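Long-range contact in soluble lytic murein transglycosylase (Pseudomonas aeruginosa, PDB 5OHU), which probably cleaves the glycan strands of cell-wall peptidoglycan as a lytic transglycosylase, working both from chain ends and within chains: residues E311-R319 with V597-R608. Numbering follows the deposited sequence. Where two conformers were deposited one is given.
Sequences EWRTRLLLR and VWIETIPFDETR
An extended chain from CG to NE (chi2 170°, chi3 177°) carries the guanidinium of Arg315 across to Arg608, whose own chain bends at chi3 (-49°) to lay its guanidinium flat on it. The two CZ atoms of Arg315 and Arg608 stand 3.3 Å apart, a stack of like charges that nearby carboxylates probably make tolerable. Arg315 grips Glu600 side-on: NE and NH2 both reach OE2, at 3.0 and 2.9 Å, and the carboxylate lies nearly coplanar with the guanidinium. The other oxygen of Glu600 is held by Tyr375 and Trp346, which fixes the carboxylate's rotation. Asp605 OD1 takes Arg608 NH1 at 2.9 Å, while Arg608 NE bonds to Glu600 O from above its carbonyl plane. Trp312 turns its ring edge to the carbonyl oxygens of Thr601 and Ile602, and one face lies against Arg315 CD; two waters bridge its NE1, through weak bonds, to Asp605 OD1. Further along, Arg319 NH1 donates to Thr601 OG1 (2.9 Å), a hydroxyl that in turn bonds back to Val597 O. This salt-bridge network, its stacked arginines buried, joins helix 307-319 to the lysozyme-like catalytic domain, at the turn between helices 595-600 and 605-624, in a ring-shaped helical architecture like that of Slt70.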
ATOM      1  N   GLU A 311       3.885 -18.540  -5.340  1.00 12.28           N
ATOM      2  CA  GLU A 311       3.670 -17.784  -6.565  1.00 16.36           C
ATOM      3  C   GLU A 311       4.980 -17.577  -7.318  1.00 16.58           C
ATOM      4  O   GLU A 311       5.000 -17.616  -8.551  1.00 14.54           O
ATOM      5  CB  GLU A 311       3.017 -16.432  -6.240  1.00 11.39           C
ATOM      6  CG  GLU A 311       1.581 -16.516  -5.739  1.00 14.51           C
ATOM      7  CD  GLU A 311       0.829 -15.180  -5.823  1.00 25.90           C
ATOM      8  OE1 GLU A 311       1.307 -14.193  -5.216  1.00 22.59           O
ATOM      9  OE2 GLU A 311      -0.246 -15.118  -6.474  1.00 25.78           O
ATOM     10  N   TRP A 312       6.081 -17.352  -6.598  1.00 13.50           N
ATOM     11  CA  TRP A 312       7.336 -17.114  -7.300  1.00 17.70           C
ATOM     12  C   TRP A 312       7.952 -18.409  -7.782  1.00 13.05           C
ATOM     13  O   TRP A 312       8.639 -18.424  -8.801  1.00 19.79           O
ATOM     14  CB  TRP A 312       8.293 -16.303  -6.430  1.00 10.76           C
ATOM     15  CG  TRP A 312       8.062 -14.921  -6.792  1.00 16.52           C
ATOM     16  CD1 TRP A 312       7.288 -14.008  -6.129  1.00 19.95           C
ATOM     17  CD2 TRP A 312       8.511 -14.283  -7.983  1.00 10.55           C
ATOM     18  NE1 TRP A 312       7.251 -12.824  -6.832  1.00 13.58           N
ATOM     19  CE2 TRP A 312       7.988 -12.972  -7.978  1.00 10.57           C
ATOM     20  CE3 TRP A 312       9.306 -14.696  -9.062  1.00 12.59           C
ATOM     21  CZ2 TRP A 312       8.264 -12.055  -8.988  1.00 10.49           C
ATOM     22  CZ3 TRP A 312       9.568 -13.784 -10.086  1.00 15.52           C
ATOM     23  CH2 TRP A 312       9.053 -12.476 -10.032  1.00 13.95           C
ATOM     24  N   ARG A 313       7.675 -19.506  -7.097  1.00 19.43           N
ATOM     25  CA  ARG A 313       8.007 -20.821  -7.630  0.59 21.37           C
ATOM     26  C   ARG A 313       7.284 -21.066  -8.950  1.00 19.52           C
ATOM     27  O   ARG A 313       7.882 -21.529  -9.930  1.00 12.84           O
ATOM     28  CB  ARG A 313       7.645 -21.900  -6.604  0.59 23.16           C
ATOM     29  CG  ARG A 313       8.408 -23.192  -6.795  0.59 29.27           C
ATOM     30  CD  ARG A 313       7.791 -24.388  -6.063  0.59 27.52           C
ATOM     31  NE  ARG A 313       7.735 -24.196  -4.624  0.59 21.75           N
ATOM     32  CZ  ARG A 313       7.333 -25.129  -3.765  0.59 21.31           C
ATOM     33  NH1 ARG A 313       7.319 -24.857  -2.468  0.59 16.85           N
ATOM     34  NH2 ARG A 313       6.963 -26.327  -4.195  0.59 12.47           N
ATOM     35  N   THR A 314       5.985 -20.726  -9.009  1.00 17.30           N
ATOM     36  CA  THR A 314       5.232 -20.916 -10.254  1.00 12.95           C
ATOM     37  C   THR A 314       5.671 -19.923 -11.326  1.00 10.96           C
ATOM     38  O   THR A 314       5.824 -20.296 -12.497  1.00 14.84           O
ATOM     39  CB  THR A 314       3.720 -20.788 -10.025  1.00 21.47           C
ATOM     40  OG1 THR A 314       3.327 -21.506  -8.841  1.00 16.83           O
ATOM     41  CG2 THR A 314       2.957 -21.376 -11.226  1.00 18.62           C
ATOM     42  N   ARG A 315       5.887 -18.660 -10.943  1.00 10.85           N
ATOM     43  CA  ARG A 315       6.354 -17.659 -11.898  1.00 12.77           C
ATOM     44  C   ARG A 315       7.683 -18.072 -12.517  1.00 19.85           C
ATOM     45  O   ARG A 315       7.884 -17.951 -13.732  1.00 11.38           O
ATOM     46  CB  ARG A 315       6.482 -16.298 -11.209  1.00 12.48           C
ATOM     47  CG  ARG A 315       5.142 -15.603 -10.998  1.00 13.04           C
ATOM     48  CD  ARG A 315       5.220 -14.356 -10.110  1.00 15.09           C
ATOM     49  NE  ARG A 315       3.894 -13.756 -10.066  1.00 12.74           N
ATOM     50  CZ  ARG A 315       3.343 -13.172  -9.011  1.00 15.31           C
ATOM     51  NH1 ARG A 315       4.012 -13.070  -7.870  1.00 12.65           N
ATOM     52  NH2 ARG A 315       2.113 -12.686  -9.104  1.00 14.58           N
ATOM     53  N   LEU A 316       8.594 -18.586 -11.693  1.00 10.53           N
ATOM     54  CA  LEU A 316       9.902 -18.973 -12.184  1.00 11.67           C
ATOM     55  C   LEU A 316       9.785 -20.127 -13.174  1.00 11.42           C
ATOM     56  O   LEU A 316      10.442 -20.124 -14.218  1.00 11.98           O
ATOM     57  CB  LEU A 316      10.804 -19.340 -11.002  1.00 10.49           C
ATOM     58  CG  LEU A 316      12.231 -19.823 -11.286  1.00 13.99           C
ATOM     59  CD1 LEU A 316      12.982 -18.845 -12.179  1.00 10.28           C
ATOM     60  CD2 LEU A 316      12.996 -20.006  -9.993  1.00 17.60           C
ATOM     61  N   LEU A 317       8.927 -21.109 -12.881  1.00 11.27           N
ATOM     62  CA  LEU A 317       8.713 -22.190 -13.838  1.00 13.69           C
ATOM     63  C   LEU A 317       8.192 -21.643 -15.160  1.00 14.77           C
ATOM     64  O   LEU A 317       8.591 -22.105 -16.231  1.00 13.17           O
ATOM     65  CB  LEU A 317       7.748 -23.229 -13.258  1.00 10.98           C
ATOM     66  CG  LEU A 317       8.329 -24.047 -12.098  1.00 17.03           C
ATOM     67  CD1 LEU A 317       7.232 -24.759 -11.320  1.00 11.42           C
ATOM     68  CD2 LEU A 317       9.368 -25.051 -12.646  1.00 11.18           C
ATOM     69  N   LEU A 318       7.301 -20.654 -15.098  1.00 11.29           N
ATOM     70  CA  LEU A 318       6.785 -20.049 -16.321  1.00 17.21           C
ATOM     71  C   LEU A 318       7.888 -19.307 -17.065  1.00 12.17           C
ATOM     72  O   LEU A 318       7.991 -19.402 -18.290  1.00 14.35           O
ATOM     73  CB  LEU A 318       5.630 -19.096 -15.993  1.00 11.75           C
ATOM     74  CG  LEU A 318       4.331 -19.691 -15.422  1.00 15.83           C
ATOM     75  CD1 LEU A 318       3.461 -18.544 -14.962  1.00 10.94           C
ATOM     76  CD2 LEU A 318       3.569 -20.548 -16.422  1.00 11.00           C
ATOM     77  N   ARG A 319       8.724 -18.561 -16.344  1.00 10.24           N
ATOM     78  CA  ARG A 319       9.830 -17.886 -17.015  1.00 14.14           C
ATOM     79  C   ARG A 319      10.769 -18.892 -17.669  1.00 16.40           C
ATOM     80  O   ARG A 319      11.369 -18.601 -18.706  1.00 20.01           O
ATOM     81  CB  ARG A 319      10.604 -17.011 -16.032  1.00 11.32           C
ATOM     82  CG  ARG A 319      11.633 -16.089 -16.701  1.00 14.29           C
ATOM     83  CD  ARG A 319      11.019 -14.791 -17.197  1.00 13.08           C
ATOM     84  NE  ARG A 319      12.070 -13.859 -17.608  1.00 28.15           N
ATOM     85  CZ  ARG A 319      11.922 -12.542 -17.721  1.00 21.08           C
ATOM     86  NH1 ARG A 319      10.763 -11.964 -17.438  1.00 19.12           N
ATOM     87  NH2 ARG A 319      12.937 -11.800 -18.115  1.00 23.72           N
ATOM     88  N   VAL A 597       3.681 -13.947 -19.895  1.00 10.66           N
ATOM     89  CA  VAL A 597       4.741 -14.436 -19.019  1.00 14.37           C
ATOM     90  C   VAL A 597       5.592 -13.274 -18.507  1.00 12.09           C
ATOM     91  O   VAL A 597       5.928 -13.199 -17.317  1.00 14.39           O
ATOM     92  CB  VAL A 597       5.606 -15.486 -19.745  1.00 18.13           C
ATOM     93  CG1 VAL A 597       6.844 -15.852 -18.877  1.00 12.25           C
ATOM     94  CG2 VAL A 597       4.805 -16.737 -20.065  1.00 10.47           C
ATOM     95  N   TRP A 598       5.980 -12.364 -19.402  1.00 12.06           N
ATOM     96  CA  TRP A 598       6.825 -11.246 -18.982  1.00 14.16           C
ATOM     97  C   TRP A 598       6.145 -10.420 -17.904  1.00 11.98           C
ATOM     98  O   TRP A 598       6.767 -10.079 -16.892  1.00 16.53           O
ATOM     99  CB  TRP A 598       7.189 -10.349 -20.165  1.00 10.33           C
ATOM    100  CG  TRP A 598       8.208  -9.306 -19.745  1.00 14.20           C
ATOM    101  CD1 TRP A 598       9.565  -9.482 -19.643  1.00 16.99           C
ATOM    102  CD2 TRP A 598       7.951  -7.949 -19.336  1.00 11.73           C
ATOM    103  NE1 TRP A 598      10.164  -8.314 -19.209  1.00 16.62           N
ATOM    104  CE2 TRP A 598       9.195  -7.360 -19.027  1.00 12.84           C
ATOM    105  CE3 TRP A 598       6.795  -7.170 -19.235  1.00 10.68           C
ATOM    106  CZ2 TRP A 598       9.311  -6.040 -18.610  1.00 16.54           C
ATOM    107  CZ3 TRP A 598       6.912  -5.853 -18.816  1.00 10.82           C
ATOM    108  CH2 TRP A 598       8.162  -5.306 -18.504  1.00 15.55           C
ATOM    109  N   ILE A 599       4.862 -10.099 -18.095  1.00 11.12           N
ATOM    110  CA  ILE A 599       4.137  -9.317 -17.097  1.00 11.27           C
ATOM    111  C   ILE A 599       4.075 -10.074 -15.786  1.00 11.85           C
ATOM    112  O   ILE A 599       4.327  -9.515 -14.712  1.00 13.04           O
ATOM    113  CB  ILE A 599       2.723  -8.965 -17.595  1.00 11.16           C
ATOM    114  CG1 ILE A 599       2.787  -7.868 -18.658  1.00 11.20           C
ATOM    115  CG2 ILE A 599       1.899  -8.429 -16.436  1.00 11.31           C
ATOM    116  CD1 ILE A 599       1.647  -7.962 -19.660  1.00 11.41           C
ATOM    117  N   GLU A 600       3.733 -11.362 -15.859  1.00 15.60           N
ATOM    118  CA  GLU A 600       3.563 -12.157 -14.653  1.00 10.83           C
ATOM    119  C   GLU A 600       4.855 -12.252 -13.853  1.00 19.87           C
ATOM    120  O   GLU A 600       4.813 -12.393 -12.623  1.00 13.37           O
ATOM    121  CB  GLU A 600       3.088 -13.566 -15.005  1.00 10.87           C
ATOM    122  CG  GLU A 600       2.533 -14.294 -13.805  1.00 12.54           C
ATOM    123  CD  GLU A 600       1.428 -13.502 -13.138  1.00 23.45           C
ATOM    124  OE1 GLU A 600       0.448 -13.145 -13.866  1.00 18.13           O
ATOM    125  OE2 GLU A 600       1.571 -13.191 -11.923  1.00 16.13           O
ATOM    126  N   THR A 601       6.010 -12.181 -14.523  1.00 15.88           N
ATOM    127  CA  THR A 601       7.290 -12.381 -13.858  1.00 14.44           C
ATOM    128  C   THR A 601       8.024 -11.073 -13.623  1.00 10.59           C
ATOM    129  O   THR A 601       9.227 -11.087 -13.356  1.00 15.22           O
ATOM    130  CB  THR A 601       8.182 -13.354 -14.638  1.00 12.33           C
ATOM    131  OG1 THR A 601       8.462 -12.827 -15.942  1.00 10.16           O
ATOM    132  CG2 THR A 601       7.498 -14.734 -14.788  1.00 10.29           C
ATOM    133  N   ILE A 602       7.325  -9.946 -13.705  1.00 11.33           N
ATOM    134  CA  ILE A 602       7.917  -8.672 -13.271  1.00 11.17           C
ATOM    135  C   ILE A 602       8.291  -8.773 -11.788  1.00 16.58           C
ATOM    136  O   ILE A 602       7.455  -9.180 -10.960  1.00 11.32           O
ATOM    137  CB  ILE A 602       6.924  -7.518 -13.514  1.00 16.35           C
ATOM    138  CG1 ILE A 602       6.890  -7.135 -14.997  1.00 12.98           C
ATOM    139  CG2 ILE A 602       7.283  -6.274 -12.678  1.00 12.46           C
ATOM    140  CD1 ILE A 602       5.730  -6.218 -15.300  1.00 11.55           C
ATOM    141  N   PRO A 603       9.514  -8.440 -11.391  1.00 13.67           N
ATOM    142  CA  PRO A 603       9.903  -8.634  -9.983  1.00 15.83           C
ATOM    143  C   PRO A 603       9.151  -7.763  -8.988  1.00 20.41           C
ATOM    144  O   PRO A 603       8.941  -8.205  -7.853  1.00 21.25           O
ATOM    145  CB  PRO A 603      11.407  -8.308  -9.989  1.00 13.43           C
ATOM    146  CG  PRO A 603      11.816  -8.370 -11.439  1.00 23.43           C
ATOM    147  CD  PRO A 603      10.612  -7.917 -12.200  1.00 15.10           C
ATOM    148  N   PHE A 604       8.764  -6.534  -9.354  1.00 15.67           N
ATOM    149  CA  PHE A 604       8.094  -5.624  -8.423  1.00 19.91           C
ATOM    150  C   PHE A 604       6.586  -5.852  -8.472  1.00 17.79           C
ATOM    151  O   PHE A 604       5.972  -5.649  -9.523  1.00 19.86           O
ATOM    152  CB  PHE A 604       8.382  -4.158  -8.757  1.00 18.57           C
ATOM    153  CG  PHE A 604       9.834  -3.769  -8.668  1.00 22.84           C
ATOM    154  CD1 PHE A 604      10.788  -4.642  -8.160  1.00 16.74           C
ATOM    155  CD2 PHE A 604      10.241  -2.497  -9.090  1.00 23.62           C
ATOM    156  CE1 PHE A 604      12.128  -4.262  -8.085  1.00 25.31           C
ATOM    157  CE2 PHE A 604      11.572  -2.104  -9.016  1.00 27.32           C
ATOM    158  CZ  PHE A 604      12.523  -2.983  -8.511  1.00 22.15           C
ATOM    159  N   ASP A 605       5.994  -6.239  -7.331  1.00 15.26           N
ATOM    160  CA  ASP A 605       4.542  -6.371  -7.241  1.00 11.85           C
ATOM    161  C   ASP A 605       3.843  -5.114  -7.721  1.00 19.87           C
ATOM    162  O   ASP A 605       2.797  -5.187  -8.381  1.00 15.17           O
ATOM    163  CB  ASP A 605       4.088  -6.637  -5.802  1.00 15.51           C
ATOM    164  CG  ASP A 605       4.351  -8.056  -5.334  1.00 26.94           C
ATOM    165  OD1 ASP A 605       4.555  -8.958  -6.169  1.00 23.61           O
ATOM    166  OD2 ASP A 605       4.312  -8.271  -4.105  1.00 30.35           O
ATOM    167  N   GLU A 606       4.376  -3.945  -7.349  1.00 18.80           N
ATOM    168  CA  GLU A 606       3.726  -2.695  -7.715  1.00 20.68           C
ATOM    169  C   GLU A 606       3.699  -2.532  -9.221  1.00 21.10           C
ATOM    170  O   GLU A 606       2.680  -2.133  -9.799  1.00 16.02           O
ATOM    171  CB  GLU A 606       4.434  -1.495  -7.083  1.00 15.78           C
ATOM    172  CG  GLU A 606       4.144  -0.210  -7.867  1.00 25.50           C
ATOM    173  CD  GLU A 606       4.564   1.063  -7.165  1.00 43.71           C
ATOM    174  OE1 GLU A 606       5.140   0.998  -6.058  1.00 43.99           O
ATOM    175  OE2 GLU A 606       4.313   2.144  -7.738  1.00 55.67           O
ATOM    176  N   THR A 607       4.823  -2.818  -9.877  1.00 14.95           N
ATOM    177  CA  THR A 607       4.886  -2.563 -11.306  1.00 11.57           C
ATOM    178  C   THR A 607       4.029  -3.563 -12.074  1.00 14.15           C
ATOM    179  O   THR A 607       3.378  -3.201 -13.065  1.00 12.70           O
ATOM    180  CB  THR A 607       6.332  -2.594 -11.770  1.00 14.99           C
ATOM    181  OG1 THR A 607       7.077  -1.642 -11.008  1.00 13.22           O
ATOM    182  CG2 THR A 607       6.410  -2.227 -13.229  1.00 11.41           C
ATOM    183  N   ARG A 608       3.981  -4.813 -11.609  1.00 11.39           N
ATOM    184  CA  ARG A 608       3.129  -5.803 -12.270  1.00 15.67           C
ATOM    185  C   ARG A 608       1.672  -5.359 -12.248  1.00 18.19           C
ATOM    186  O   ARG A 608       0.989  -5.370 -13.282  1.00 12.82           O
ATOM    187  CB  ARG A 608       3.279  -7.179 -11.616  1.00 11.24           C
ATOM    188  CG  ARG A 608       2.225  -8.190 -12.166  1.00 13.69           C
ATOM    189  CD  ARG A 608       2.117  -9.475 -11.353  1.00 24.10           C
ATOM    190  NE  ARG A 608       3.439 -10.035 -11.107  1.00 38.39           N
ATOM    191  CZ  ARG A 608       4.058 -10.047  -9.929  1.00 38.73           C
ATOM    192  NH1 ARG A 608       3.464  -9.564  -8.827  1.00 11.13           N
ATOM    193  NH2 ARG A 608       5.273 -10.573  -9.862  1.00 25.74           N
TER
HETATM  194  O   HOH W   1       5.179 -11.530  -5.087  1.00 25.28           O
HETATM  195  O   HOH W   2       6.924  -9.795  -7.093  1.00 29.79           O
HETATM  196  O   HOH W   3       9.635  -9.714 -16.313  1.00 18.48           O